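Local coordinates for ancylostoma secreted protein 1 (Necator americanus, PDB 3NT8) that is probably associated with the transition of infective hookworm larvae to parasitism and is built from two CAP domains of the cysteine-rich secretory protein family, at residues 38-43 against 117-122. Numbering follows the deposited sequence.
Sequences QAFLDF and VKIEPT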
loop_
_atom_site.group_PDB
_atom_site.type_symbol
_atom_site.label_atom_id
_atom_site.label_comp_id
_atom_site.label_asym_id
_atom_site.label_seq_id
_atom_site.Cartn_x
_atom_site.Cartn_y
_atom_site.Cartn_z
ATOM N N GLN A 38 -3.862 -26.978 3.265
ATOM C CA GLN A 38 -4.719 -26.938 2.121
ATOM C C GLN A 38 -6.029 -26.341 2.606
ATOM O O GLN A 38 -6.615 -25.605 1.903
ATOM C CB GLN A 38 -4.867 -28.361 1.558
ATOM C CG GLN A 38 -5.609 -28.436 0.216
ATOM C CD GLN A 38 -4.724 -27.983 -0.922
ATOM O OE1 GLN A 38 -3.674 -28.593 -1.159
ATOM N NE2 GLN A 38 -5.087 -26.878 -1.595
ATOM N N ALA A 39 -6.447 -26.587 3.850
ATOM C CA ALA A 39 -7.677 -25.986 4.326
ATOM C C ALA A 39 -7.565 -24.449 4.606
ATOM O O ALA A 39 -8.497 -23.730 4.358
ATOM C CB ALA A 39 -8.236 -26.730 5.503
ATOM N N PHE A 40 -6.445 -23.990 5.151
ATOM C CA PHE A 40 -6.144 -22.574 5.207
ATOM C C PHE A 40 -6.113 -21.934 3.825
ATOM O O PHE A 40 -6.739 -20.894 3.595
ATOM C CB PHE A 40 -4.803 -22.334 5.892
ATOM C CG PHE A 40 -4.842 -22.527 7.380
ATOM C CD1 PHE A 40 -5.674 -21.752 8.171
ATOM C CD2 PHE A 40 -4.024 -23.474 7.985
ATOM C CE1 PHE A 40 -5.673 -21.944 9.556
ATOM C CE2 PHE A 40 -3.991 -23.659 9.329
ATOM C CZ PHE A 40 -4.820 -22.902 10.122
ATOM N N LEU A 41 -5.361 -22.525 2.920
ATOM C CA LEU A 41 -5.175 -21.913 1.629
ATOM C C LEU A 41 -6.468 -21.842 0.828
ATOM O O LEU A 41 -6.725 -20.809 0.212
ATOM C CB LEU A 41 -4.101 -22.644 0.860
ATOM C CG LEU A 41 -3.676 -22.067 -0.479
ATOM C CD1 LEU A 41 -3.004 -20.723 -0.303
ATOM C CD2 LEU A 41 -2.766 -23.087 -1.218
ATOM N N ASP A 42 -7.238 -22.944 0.785
ATOM C CA ASP A 42 -8.470 -23.011 0.005
ATOM C C ASP A 42 -9.531 -22.040 0.525
ATOM O O ASP A 42 -10.252 -21.371 -0.261
ATOM C CB ASP A 42 -9.037 -24.451 0.056
ATOM C CG ASP A 42 -8.240 -25.423 -0.784
ATOM O OD1 ASP A 42 -7.346 -24.981 -1.561
ATOM O OD2 ASP A 42 -8.543 -26.635 -0.693
ATOM N N PHE A 43 -9.658 -21.961 1.848
ATOM C CA PHE A 43 -10.687 -21.083 2.416
ATOM C C PHE A 43 -10.387 -19.619 1.964
ATOM O O PHE A 43 -11.296 -18.842 1.611
ATOM C CB PHE A 43 -10.759 -21.231 3.947
ATOM C CG PHE A 43 -11.965 -20.546 4.573
ATOM C CD1 PHE A 43 -13.037 -21.314 5.083
ATOM C CD2 PHE A 43 -12.034 -19.155 4.675
ATOM C CE1 PHE A 43 -14.136 -20.692 5.638
ATOM C CE2 PHE A 43 -13.153 -18.537 5.240
ATOM C CZ PHE A 43 -14.189 -19.313 5.746
ATOM N N VAL A 117 -10.177 -29.138 13.529
ATOM C CA VAL A 117 -11.622 -28.811 13.392
ATOM C C VAL A 117 -11.948 -27.376 13.747
ATOM O O VAL A 117 -13.067 -26.889 13.495
ATOM C CB VAL A 117 -12.558 -29.807 14.115
ATOM C CG1 VAL A 117 -12.291 -31.237 13.553
ATOM C CG2 VAL A 117 -12.361 -29.735 15.643
ATOM N N LYS A 118 -10.943 -26.701 14.296
ATOM C CA LYS A 118 -11.079 -25.300 14.609
ATOM C C LYS A 118 -10.584 -24.395 13.487
ATOM O O LYS A 118 -10.625 -23.150 13.624
ATOM C CB LYS A 118 -10.359 -24.990 15.920
ATOM C CG LYS A 118 -11.116 -25.437 17.137
ATOM C CD LYS A 118 -12.310 -24.517 17.453
ATOM C CE LYS A 118 -13.181 -25.120 18.499
ATOM N NZ LYS A 118 -14.310 -24.206 18.799
ATOM N N ILE A 119 -10.123 -24.980 12.377
ATOM C CA ILE A 119 -9.636 -24.141 11.291
ATOM C C ILE A 119 -10.787 -23.367 10.617
ATOM O O ILE A 119 -10.656 -22.189 10.340
ATOM C CB ILE A 119 -8.813 -24.902 10.220
ATOM C CG1 ILE A 119 -7.489 -25.438 10.785
ATOM C CG2 ILE A 119 -8.527 -23.936 9.007
ATOM C CD1 ILE A 119 -6.791 -26.386 9.764
ATOM N N GLU A 120 -11.892 -24.029 10.363
ATOM C CA GLU A 120 -12.963 -23.445 9.617
ATOM C C GLU A 120 -13.711 -22.373 10.397
ATOM O O GLU A 120 -13.973 -21.304 9.871
ATOM C CB GLU A 120 -13.908 -24.536 9.067
ATOM C CG GLU A 120 -14.900 -24.025 7.935
ATOM C CD GLU A 120 -16.089 -23.166 8.419
ATOM O OE1 GLU A 120 -16.569 -23.278 9.610
ATOM O OE2 GLU A 120 -16.575 -22.375 7.568
ATOM N N PRO A 121 -14.055 -22.668 11.658
ATOM C CA PRO A 121 -14.747 -21.649 12.403
ATOM C C PRO A 121 -13.833 -20.473 12.755
ATOM O O PRO A 121 -14.346 -19.391 12.985
ATOM C CB PRO A 121 -15.268 -22.409 13.658
ATOM C CG PRO A 121 -14.244 -23.491 13.844
ATOM C CD PRO A 121 -14.032 -23.956 12.388
ATOM N N THR A 122 -12.505 -20.681 12.829
ATOM C CA THR A 122 -11.579 -19.538 12.996
ATOM C C THR A 122 -11.608 -18.589 11.784
ATOM O O THR A 122 -11.757 -17.364 11.916
ATOM C CB THR A 122 -10.123 -19.966 13.213
ATOM O OG1 THR A 122 -10.081 -20.741 14.398
ATOM C CG2 THR A 122 -9.205 -18.746 13.408
#
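Ile119 lies over one face of the Phe40 ring, and this apolar contact is the main one between residues 38-43 and 117-122, which share no hydrogen bond. The methyl CG2 of Ile119 makes a CH-pi contact, 3.9 Å from the ring centroid and displaced toward the CD1-CE1 side; its nearest ring atom is CE1 of Phe40, at 3.5 Å. The other branch of the isoleucine runs above the same face, out toward its rim, with CG1 of Ile119 3.7 Å from CZ of Phe40 and the terminal CD1 of Ile119 3.9 Å from CE2 of Phe40. Both branches can reach the ring because CG2 is anti to the backbone N while CG1 sits beside it (chi1 -66°). Ala39 adds a looser touch, its CB 4.5 Å from CG2 of Ile119.

A polar group meets an aromatic one at the margin. OE2 of Glu120 approaches the edge of the Phe43 ring in its plane, 3.5 Å from CE1 of Phe43, and the carboxylate is turned 58° from the ring. The bend at chi2 (-75°) brings the carboxylate to that edge, where the aromatic C-H offers a weakly positive rim.

At the start of helix 119-127, the carbonyl O of Lys118, in the 3-10 segment just before it, accepts from both N and OG1 of Thr122, at 3.2 and 2.6 Å from that oxygen, and the hydroxyl also bonds to Trp106 NE1. Phe40 continues onto Val173 and Cys175 of strand 170-177, while Leu123 touches both phenylalanines. Helices 34-52 and 119-127 thus pack together beside the central sheet, an arrangement characteristic of the alpha-beta-alpha sandwich of the CAP domain, here the N-terminal one of two.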